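Local atomic coordinates of phenazine biosynthesis protein PhzF family (PDB entry 1S7J), a protein that probably acts as an isomerase of the PhzF family, named for phenazine biosynthesis. Residues 4-9 and 83-88; 74-79 and 111-116; 137-142 and 215-220. All blocks are in the same frame, centred on the assembly; numbering follows the deposited sequence.

Contact 1 (4-9 and 83-88)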
loop_
_atom_site.group_PDB
_atom_site.type_symbol
_atom_site.label_atom_id
_atom_site.label_comp_id
_atom_site.label_asym_id
_atom_site.label_seq_id
_atom_site.Cartn_x
_atom_site.Cartn_y
_atom_site.Cartn_z
ATOM N N PRO A 4 24.465 -0.184 0.760
ATOM C CA PRO A 4 23.638 0.972 0.369
ATOM C C PRO A 4 22.145 0.747 0.664
ATOM O O PRO A 4 21.659 -0.382 0.586
ATOM C CB PRO A 4 23.866 1.062 -1.151
ATOM C CG PRO A 4 25.222 0.422 -1.344
ATOM C CD PRO A 4 25.161 -0.752 -0.409
ATOM N N TYR A 5 21.431 1.814 1.028
ATOM C CA TYR A 5 20.009 1.712 1.285
ATOM C C TYR A 5 19.342 2.966 0.837
ATOM O O TYR A 5 20.005 3.969 0.559
ATOM C CB TYR A 5 19.705 1.420 2.772
ATOM C CG TYR A 5 20.033 2.539 3.722
ATOM C CD1 TYR A 5 19.167 3.621 3.888
ATOM C CD2 TYR A 5 21.219 2.530 4.453
ATOM C CE1 TYR A 5 19.480 4.664 4.748
ATOM C CE2 TYR A 5 21.537 3.557 5.309
ATOM C CZ TYR A 5 20.667 4.626 5.457
ATOM O OH TYR A 5 20.995 5.649 6.310
ATOM N N TYR A 6 18.012 2.918 0.699
ATOM C CA TYR A 6 17.231 4.058 0.261
ATOM C C TYR A 6 15.967 4.120 1.079
ATOM O O TYR A 6 15.480 3.098 1.548
ATOM C CB TYR A 6 16.877 3.925 -1.240
ATOM C CG TYR A 6 18.085 3.833 -2.167
ATOM C CD1 TYR A 6 18.892 2.686 -2.186
ATOM C CD2 TYR A 6 18.437 4.898 -2.991
ATOM C CE1 TYR A 6 20.025 2.615 -2.997
ATOM C CE2 TYR A 6 19.567 4.835 -3.806
ATOM C CZ TYR A 6 20.355 3.697 -3.804
ATOM O OH TYR A 6 21.475 3.659 -4.588
ATOM N N ILE A 7 15.482 5.322 1.329
ATOM C CA ILE A 7 14.258 5.520 2.085
ATOM C C ILE A 7 13.389 6.293 1.154
ATOM O O ILE A 7 13.708 7.433 0.812
ATOM C CB ILE A 7 14.482 6.373 3.355
ATOM C CG1 ILE A 7 15.580 5.776 4.234
ATOM C CG2 ILE A 7 13.187 6.486 4.124
ATOM C CD1 ILE A 7 15.273 4.409 4.755
ATOM N N VAL A 8 12.312 5.691 0.684
ATOM C CA VAL A 8 11.430 6.373 -0.227
ATOM C C VAL A 8 10.000 6.428 0.234
ATOM O O VAL A 8 9.517 5.522 0.927
ATOM C CB VAL A 8 11.540 5.782 -1.676
ATOM C CG1 VAL A 8 12.432 4.558 -1.692
ATOM C CG2 VAL A 8 10.175 5.477 -2.265
ATOM N N ASP A 9 9.352 7.540 -0.056
ATOM C CA ASP A 9 7.965 7.742 0.281
ATOM C C ASP A 9 7.167 7.359 -0.975
ATOM O O ASP A 9 7.155 8.100 -1.967
ATOM C CB ASP A 9 7.708 9.207 0.651
ATOM C CG ASP A 9 8.505 9.647 1.878
ATOM O OD1 ASP A 9 8.773 10.861 2.010
ATOM O OD2 ASP A 9 8.870 8.783 2.704
ATOM N N PHE A 83 14.851 1.250 -10.820
ATOM C CA PHE A 83 14.665 2.030 -12.035
ATOM C C PHE A 83 15.522 3.290 -12.088
ATOM O O PHE A 83 16.037 3.655 -13.146
ATOM C CB PHE A 83 13.193 2.461 -12.186
ATOM C CG PHE A 83 12.293 1.399 -12.775
ATOM C CD1 PHE A 83 11.200 0.908 -12.043
ATOM C CD2 PHE A 83 12.507 0.914 -14.067
ATOM C CE1 PHE A 83 10.333 -0.054 -12.600
ATOM C CE2 PHE A 83 11.649 -0.047 -14.629
ATOM C CZ PHE A 83 10.561 -0.528 -13.893
ATOM N N ASN A 84 15.652 3.964 -10.955
ATOM C CA ASN A 84 16.412 5.200 -10.894
ATOM C C ASN A 84 17.857 5.127 -10.474
ATOM O O ASN A 84 18.613 6.042 -10.750
ATOM C CB ASN A 84 15.668 6.222 -10.017
ATOM C CG ASN A 84 14.344 6.631 -10.583
ATOM O OD1 ASN A 84 14.262 7.572 -11.339
ATOM N ND2 ASN A 84 13.309 5.878 -10.248
ATOM N N TYR A 85 18.258 4.056 -9.791
ATOM C CA TYR A 85 19.642 3.962 -9.318
ATOM C C TYR A 85 20.435 2.732 -9.723
ATOM O O TYR A 85 21.644 2.686 -9.524
ATOM C CB TYR A 85 19.683 4.116 -7.778
ATOM C CG TYR A 85 19.065 5.417 -7.277
ATOM C CD1 TYR A 85 17.694 5.528 -7.092
ATOM C CD2 TYR A 85 19.861 6.555 -7.039
ATOM C CE1 TYR A 85 17.106 6.733 -6.696
ATOM C CE2 TYR A 85 19.275 7.778 -6.635
ATOM C CZ TYR A 85 17.900 7.854 -6.478
ATOM O OH TYR A 85 17.294 9.053 -6.168
ATOM N N TYR A 86 19.763 1.725 -10.282
ATOM C CA TYR A 86 20.462 0.504 -10.689
ATOM C C TYR A 86 20.408 0.231 -12.156
ATOM O O TYR A 86 20.667 -0.895 -12.611
ATOM C CB TYR A 86 19.978 -0.689 -9.875
ATOM C CG TYR A 86 20.512 -0.672 -8.479
ATOM C CD1 TYR A 86 21.672 -1.381 -8.147
ATOM C CD2 TYR A 86 19.899 0.094 -7.479
ATOM C CE1 TYR A 86 22.211 -1.322 -6.872
ATOM C CE2 TYR A 86 20.429 0.162 -6.204
ATOM C CZ TYR A 86 21.590 -0.552 -5.903
ATOM O OH TYR A 86 22.118 -0.510 -4.640
ATOM N N SER A 87 20.086 1.276 -12.913
ATOM C CA SER A 87 20.013 1.244 -14.367
ATOM C C SER A 87 19.311 0.057 -15.026
ATOM O O SER A 87 19.968 -0.822 -15.608
ATOM C CB SER A 87 21.425 1.417 -14.973
ATOM O OG SER A 87 21.904 2.752 -14.816
ATOM N N VAL A 88 18.003 -0.001 -14.904
ATOM C CA VAL A 88 17.268 -1.056 -15.572
ATOM C C VAL A 88 16.698 -0.353 -16.803
ATOM O O VAL A 88 16.097 0.730 -16.692
ATOM C CB VAL A 88 16.151 -1.687 -14.685
ATOM C CG1 VAL A 88 16.777 -2.395 -13.493
ATOM C CG2 VAL A 88 15.193 -0.653 -14.227
HETATM O O HOH W 1 20.565 -0.434 -2.290
HETATM O O HOH W 2 23.501 1.997 -5.199
#
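The phenol oxygen of Y86 is gripped by two waters that tie it across to P4 and Y6. One water lies 2.8 Å from Y86 OH and donates a weak bond to P4 O, while the other joins Y86 OH weakly to Y6 OH, from which it stands 2.7 Å away. In the N-terminal lobe of what is, by family, a diaminopimelate epimerase-like fold, these links join strand 2-10 to the far end of helix 72-85, where Y86 is the first residue to leave helical geometry. The direct contact is aromatic. CE2 of Y6 sits 3.5 Å above one face of the Y85 ring, offset toward its rim, with Y85 CG as its nearest atom. The two rings are inclined at 49°, a pairing that is neither a parallel stack nor a T-shape. With its CG swung beside the backbone N (chi1 -57°), Y85 presents that face to the strand. Y6 is buried, and Y86 also approaches it, obliquely, with its CE2 4.1 Å from Y6 CE1; the end of the Y6 side chain points toward the gap between the two consecutive tyrosines. Beyond the two segments, Y6 also rests on V81 of the same helix and on L252 of strand 243-259, which Y85 touches as well. Both waters lie in the plane of the Y6 ring at its edge, but only the second is bonded to its hydroxyl; the first sits beside CE1. At the periphery, P4 CB approaches Y86 OH to 4.2 Å.

Contact 2 (74-79 and 111-116)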
loop_
_atom_site.group_PDB
_atom_site.type_symbol
_atom_site.label_atom_id
_atom_site.label_comp_id
_atom_site.label_asym_id
_atom_site.label_seq_id
_atom_site.Cartn_x
_atom_site.Cartn_y
_atom_site.Cartn_z
ATOM N N ALA A 74 5.985 -0.912 -0.634
ATOM C CA ALA A 74 7.380 -1.317 -0.521
ATOM C C ALA A 74 7.881 -1.957 -1.805
ATOM O O ALA A 74 9.097 -2.052 -2.029
ATOM C CB ALA A 74 7.555 -2.281 0.645
ATOM N N THR A 75 6.961 -2.474 -2.602
ATOM C CA THR A 75 7.315 -3.086 -3.857
ATOM C C THR A 75 7.542 -1.952 -4.846
ATOM O O THR A 75 8.506 -1.963 -5.614
ATOM C CB THR A 75 6.209 -4.061 -4.339
ATOM O OG1 THR A 75 6.236 -5.230 -3.526
ATOM C CG2 THR A 75 6.437 -4.486 -5.775
ATOM N N LEU A 76 6.671 -0.958 -4.795
ATOM C CA LEU A 76 6.773 0.198 -5.650
ATOM C C LEU A 76 8.081 0.903 -5.350
ATOM O O LEU A 76 8.779 1.359 -6.252
ATOM C CB LEU A 76 5.589 1.137 -5.392
ATOM C CG LEU A 76 5.417 2.403 -6.236
ATOM C CD1 LEU A 76 3.982 2.836 -6.195
ATOM C CD2 LEU A 76 6.343 3.523 -5.759
ATOM N N ALA A 77 8.407 0.987 -4.055
ATOM C CA ALA A 77 9.622 1.626 -3.596
ATOM C C ALA A 77 10.836 0.918 -4.132
ATOM O O ALA A 77 11.744 1.555 -4.652
ATOM C CB ALA A 77 9.654 1.666 -2.063
ATOM N N THR A 78 10.865 -0.406 -3.994
ATOM C CA THR A 78 11.982 -1.213 -4.485
ATOM C C THR A 78 12.141 -1.052 -5.977
ATOM O O THR A 78 13.250 -1.111 -6.499
ATOM C CB THR A 78 11.781 -2.665 -4.195
ATOM O OG1 THR A 78 11.682 -2.865 -2.791
ATOM C CG2 THR A 78 12.945 -3.477 -4.716
ATOM N N ALA A 79 11.021 -0.914 -6.672
ATOM C CA ALA A 79 11.021 -0.740 -8.102
ATOM C C ALA A 79 11.639 0.620 -8.414
ATOM O O ALA A 79 12.533 0.739 -9.267
ATOM C CB ALA A 79 9.584 -0.798 -8.638
ATOM N N TYR A 111 4.716 4.407 -11.315
ATOM C CA TYR A 111 5.050 2.996 -11.189
ATOM C C TYR A 111 3.707 2.287 -10.992
ATOM O O TYR A 111 2.870 2.729 -10.194
ATOM C CB TYR A 111 6.007 2.782 -9.997
ATOM C CG TYR A 111 7.258 3.639 -10.129
ATOM C CD1 TYR A 111 7.207 5.014 -9.867
ATOM C CD2 TYR A 111 8.444 3.115 -10.671
ATOM C CE1 TYR A 111 8.282 5.850 -10.160
ATOM C CE2 TYR A 111 9.533 3.954 -10.962
ATOM C CZ TYR A 111 9.433 5.321 -10.713
ATOM O OH TYR A 111 10.432 6.161 -11.093
ATOM N N TYR A 112 3.472 1.259 -11.794
ATOM C CA TYR A 112 2.217 0.528 -11.757
ATOM C C TYR A 112 2.248 -0.862 -11.161
ATOM O O TYR A 112 3.070 -1.699 -11.534
ATOM C CB TYR A 112 1.609 0.490 -13.158
ATOM C CG TYR A 112 1.300 1.860 -13.693
ATOM C CD1 TYR A 112 2.318 2.681 -14.203
ATOM C CD2 TYR A 112 -0.003 2.368 -13.660
ATOM C CE1 TYR A 112 2.042 3.977 -14.661
ATOM C CE2 TYR A 112 -0.291 3.655 -14.115
ATOM C CZ TYR A 112 0.729 4.456 -14.612
ATOM O OH TYR A 112 0.444 5.728 -15.039
ATOM N N LEU A 113 1.379 -1.077 -10.189
ATOM C CA LEU A 113 1.250 -2.357 -9.525
ATOM C C LEU A 113 -0.094 -2.927 -9.912
ATOM O O LEU A 113 -1.034 -2.173 -10.210
ATOM C CB LEU A 113 1.320 -2.187 -8.010
ATOM C CG LEU A 113 2.668 -1.911 -7.339
ATOM C CD1 LEU A 113 3.352 -0.706 -7.932
ATOM C CD2 LEU A 113 2.415 -1.687 -5.864
ATOM N N ASP A 114 -0.207 -4.234 -9.905
ATOM C CA ASP A 114 -1.450 -4.912 -10.265
ATOM C C ASP A 114 -1.985 -5.720 -9.096
ATOM O O ASP A 114 -1.230 -6.404 -8.398
ATOM C CB ASP A 114 -1.215 -5.842 -11.464
ATOM C CG ASP A 114 -0.100 -6.843 -11.208
ATOM O OD1 ASP A 114 -0.390 -7.948 -10.700
ATOM O OD2 ASP A 114 1.075 -6.515 -11.491
ATOM N N PHE A 115 -3.290 -5.654 -8.889
ATOM C CA PHE A 115 -3.924 -6.398 -7.802
ATOM C C PHE A 115 -5.182 -7.101 -8.287
ATOM O O PHE A 115 -5.807 -6.675 -9.259
ATOM C CB PHE A 115 -4.277 -5.459 -6.639
ATOM C CG PHE A 115 -3.093 -4.966 -5.879
ATOM C CD1 PHE A 115 -2.524 -5.741 -4.866
ATOM C CD2 PHE A 115 -2.536 -3.716 -6.163
ATOM C CE1 PHE A 115 -1.423 -5.283 -4.152
ATOM C CE2 PHE A 115 -1.443 -3.252 -5.460
ATOM C CZ PHE A 115 -0.879 -4.035 -4.446
ATOM N N PRO A 116 -5.562 -8.219 -7.627
ATOM C CA PRO A 116 -6.764 -8.972 -8.013
ATOM C C PRO A 116 -8.042 -8.132 -7.957
ATOM O O PRO A 116 -8.186 -7.279 -7.096
ATOM C CB PRO A 116 -6.793 -10.116 -6.989
ATOM C CG PRO A 116 -5.942 -9.590 -5.827
ATOM C CD PRO A 116 -4.835 -8.904 -6.546
#
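The ring of Y111 meets the side chain of L76 obliquely, the CD2 methyl being the leucine branch directed at it. Elsewhere round this ring, F83 packs against CE2, K106 of strand 100-107 lies alongside, and the hydroxyl is hydrogen-bonded to ND2 of N84, so the phenol is held at its polar end by the same helix that L76 belongs to. The closest approach is made at the root of the tyrosine, where L76 CG stands 3.8 Å from Y111 CB. The two side chains cross at about a right angle. L76 crosses L113 just as steeply: CD1 of L113 lies 3.9 Å from L76 CB and 4.0 Å from L76 CD1. L76 therefore sits over the step between two alternate residues of the strand, Y111 and L113, both of which turn their side chains to the helix while Y112 turns its own away. Its CG is trans to the backbone N (chi1 -176°), which carries the isobutyl group out from the helix to lie across both neighbours. This is the packing of helix 72-85 against the inner surface of strand 110-116, consistent with the central helix wrapped by a curved sheet in each lobe of the diaminopimelate epimerase-like fold. T75 and A79 do point CB at the strand, stopping just short of close contact with it, and both touch V104; the hydroxyl of T75 is bound by W61 NE1 and C71 O. On another side of the helix, T78 folds its hydroxyl back to A74 O at 2.8 Å, with a C=O...donor angle of 166°. The same carbonyl accepts T78 N at 3.1 Å, so one oxygen takes both bonds.

Contact 3 (137-142 and 215-220)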
loop_
_atom_site.group_PDB
_atom_site.type_symbol
_atom_site.label_atom_id
_atom_site.label_comp_id
_atom_site.label_asym_id
_atom_site.label_seq_id
_atom_site.Cartn_x
_atom_site.Cartn_y
_atom_site.Cartn_z
ATOM N N ILE A 137 -22.271 5.206 8.515
ATOM C CA ILE A 137 -21.833 4.307 7.456
ATOM C C ILE A 137 -23.042 4.072 6.539
ATOM O O ILE A 137 -24.024 3.447 6.947
ATOM C CB ILE A 137 -21.372 2.955 8.047
ATOM C CG1 ILE A 137 -20.131 3.165 8.920
ATOM C CG2 ILE A 137 -21.110 1.944 6.936
ATOM C CD1 ILE A 137 -19.681 1.926 9.660
ATOM N N TYR A 138 -22.978 4.618 5.333
ATOM C CA TYR A 138 -24.061 4.484 4.356
ATOM C C TYR A 138 -24.177 3.079 3.740
ATOM O O TYR A 138 -25.284 2.599 3.475
ATOM C CB TYR A 138 -23.893 5.520 3.246
ATOM C CG TYR A 138 -24.089 6.940 3.706
ATOM C CD1 TYR A 138 -23.386 7.447 4.814
ATOM C CD2 TYR A 138 -24.983 7.786 3.052
ATOM C CE1 TYR A 138 -23.580 8.762 5.255
ATOM C CE2 TYR A 138 -25.186 9.104 3.484
ATOM C CZ TYR A 138 -24.481 9.584 4.585
ATOM O OH TYR A 138 -24.694 10.873 5.010
ATOM N N GLU A 139 -23.035 2.447 3.485
ATOM C CA GLU A 139 -23.001 1.115 2.892
ATOM C C GLU A 139 -21.890 0.292 3.542
ATOM O O GLU A 139 -20.900 0.849 4.025
ATOM C CB GLU A 139 -22.745 1.224 1.383
ATOM C CG GLU A 139 -23.656 2.238 0.663
ATOM C CD GLU A 139 -23.356 2.373 -0.826
ATOM O OE1 GLU A 139 -22.738 1.451 -1.408
ATOM O OE2 GLU A 139 -23.753 3.406 -1.420
ATOM N N ALA A 140 -22.062 -1.016 3.575
ATOM C CA ALA A 140 -21.056 -1.896 4.165
ATOM C C ALA A 140 -20.823 -3.106 3.266
ATOM O O ALA A 140 -21.745 -3.579 2.596
ATOM C CB ALA A 140 -21.481 -2.329 5.557
ATOM N N TYR A 141 -19.569 -3.565 3.212
ATOM C CA TYR A 141 -19.179 -4.709 2.393
ATOM C C TYR A 141 -18.017 -5.441 3.065
ATOM O O TYR A 141 -17.421 -4.931 4.018
ATOM C CB TYR A 141 -18.735 -4.242 1.007
ATOM C CG TYR A 141 -19.749 -3.419 0.241
ATOM C CD1 TYR A 141 -19.769 -2.031 0.350
ATOM C CD2 TYR A 141 -20.652 -4.023 -0.626
ATOM C CE1 TYR A 141 -20.662 -1.257 -0.395
ATOM C CE2 TYR A 141 -21.552 -3.261 -1.382
ATOM C CZ TYR A 141 -21.549 -1.876 -1.262
ATOM O OH TYR A 141 -22.419 -1.117 -2.035
ATOM N N LEU A 142 -17.709 -6.645 2.589
ATOM C CA LEU A 142 -16.606 -7.413 3.149
ATOM C C LEU A 142 -15.739 -8.050 2.059
ATOM O O LEU A 142 -16.220 -8.394 0.979
ATOM C CB LEU A 142 -17.130 -8.482 4.135
ATOM C CG LEU A 142 -16.205 -9.270 5.114
ATOM C CD1 LEU A 142 -15.624 -10.507 4.450
ATOM C CD2 LEU A 142 -15.111 -8.384 5.717
ATOM N N GLY A 215 -15.479 1.586 -9.759
ATOM C CA GLY A 215 -15.547 1.478 -11.200
ATOM C C GLY A 215 -16.969 1.103 -11.559
ATOM O O GLY A 215 -17.573 1.691 -12.449
ATOM N N LYS A 216 -17.508 0.109 -10.842
ATOM C CA LYS A 216 -18.870 -0.354 -11.060
ATOM C C LYS A 216 -19.869 0.749 -10.731
ATOM O O LYS A 216 -20.743 1.063 -11.533
ATOM C CB LYS A 216 -19.159 -1.593 -10.196
ATOM C CG LYS A 216 -20.585 -2.126 -10.347
ATOM C CD LYS A 216 -20.784 -3.464 -9.635
ATOM C CE LYS A 216 -22.206 -3.992 -9.852
ATOM N NZ LYS A 216 -22.394 -5.376 -9.322
ATOM N N ARG A 217 -19.727 1.337 -9.545
ATOM C CA ARG A 217 -20.619 2.394 -9.106
ATOM C C ARG A 217 -20.548 3.679 -9.963
ATOM O O ARG A 217 -21.577 4.305 -10.223
ATOM C CB ARG A 217 -20.367 2.728 -7.633
ATOM C CG ARG A 217 -21.486 3.524 -6.989
ATOM C CD ARG A 217 -20.969 4.794 -6.339
ATOM N NE ARG A 217 -21.078 4.742 -4.884
ATOM C CZ ARG A 217 -21.594 5.713 -4.138
ATOM N NH1 ARG A 217 -21.652 5.576 -2.820
ATOM N NH2 ARG A 217 -22.052 6.824 -4.710
ATOM N N LEU A 218 -19.338 4.083 -10.352
ATOM C CA LEU A 218 -19.170 5.293 -11.175
ATOM C C LEU A 218 -19.244 5.002 -12.659
ATOM O O LEU A 218 -19.368 5.929 -13.480
ATOM C CB LEU A 218 -17.847 5.992 -10.854
ATOM C CG LEU A 218 -17.720 6.646 -9.481
ATOM C CD1 LEU A 218 -16.400 7.391 -9.387
ATOM C CD2 LEU A 218 -18.887 7.601 -9.253
ATOM N N ASN A 219 -19.142 3.721 -13.004
ATOM C CA ASN A 219 -19.202 3.254 -14.391
ATOM C C ASN A 219 -18.031 3.811 -15.224
ATOM O O ASN A 219 -18.228 4.551 -16.197
ATOM C CB ASN A 219 -20.555 3.643 -15.014
ATOM C CG ASN A 219 -20.977 2.719 -16.135
ATOM O OD1 ASN A 219 -21.689 3.130 -17.056
ATOM N ND2 ASN A 219 -20.564 1.447 -16.061
ATOM N N GLN A 220 -16.808 3.452 -14.815
ATOM C CA GLN A 220 -15.586 3.898 -15.504
ATOM C C GLN A 220 -14.514 2.812 -15.534
ATOM O O GLN A 220 -14.549 1.854 -14.745
ATOM C CB GLN A 220 -15.011 5.143 -14.823
ATOM C CG GLN A 220 -15.924 6.349 -14.872
ATOM C CD GLN A 220 -15.434 7.503 -14.024
ATOM O OE1 GLN A 220 -16.002 8.594 -14.060
ATOM N NE2 GLN A 220 -14.382 7.272 -13.251
#
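E139 reaches R217 from the opposite direction, and its two carboxylate oxygens are held very differently. OE1 is the firmly bound one: Y141 OH donates to it at 2.7 Å, nearly along the C-O axis, with OE1 in the plane of the Y141 ring at its edge. Y213 OH is hydrogen-bonded to OE1 as well and also to R217 NE, which makes this tyrosine the polar link between the two charged groups. OE2, on the looser side, faces R217 NH1 at 3.3 Å. Although the carboxylate and guanidinium planes are only 8° apart, OE2 lies well out of the guanidinium plane, so the salt bridge rests on charge alone and no N-H is aimed at the oxygen. An extended glutamate (chi2 178°) meets an arginine bent at chi2 and chi3, whose residue is exposed, and solvent probably weakens the attraction. The helix finishes just beyond, where N219 takes positive phi and Q220 N bonds to G215 O at 3.0 Å. The arrangement is a surface ion pair joining strand 139-142 to the C-terminal end of helix 207-218, within the second lobe of a diaminopimelate epimerase-like fold.

Overall arrangement
Contacts 1 and 2 both use helix 72-85, and their centres lie 14 Å apart. They also touch directly, with V8 CG2 from the strand of contact 1 lying 3.9 Å from A77 CB in the helical segment of contact 2. Contact 3 lies across the chain's centre from contact 1, its centre about 37 Å from that of contact 1 and 24 Å from that of contact 2; even the nearest atoms of contacts 2 and 3 are about 11 Å apart. Contact 2 alone approaches the predicted active-site residue E46, whose side chain is about 11 Å from that of L76. Contacts 1 and 3 lie away from that site.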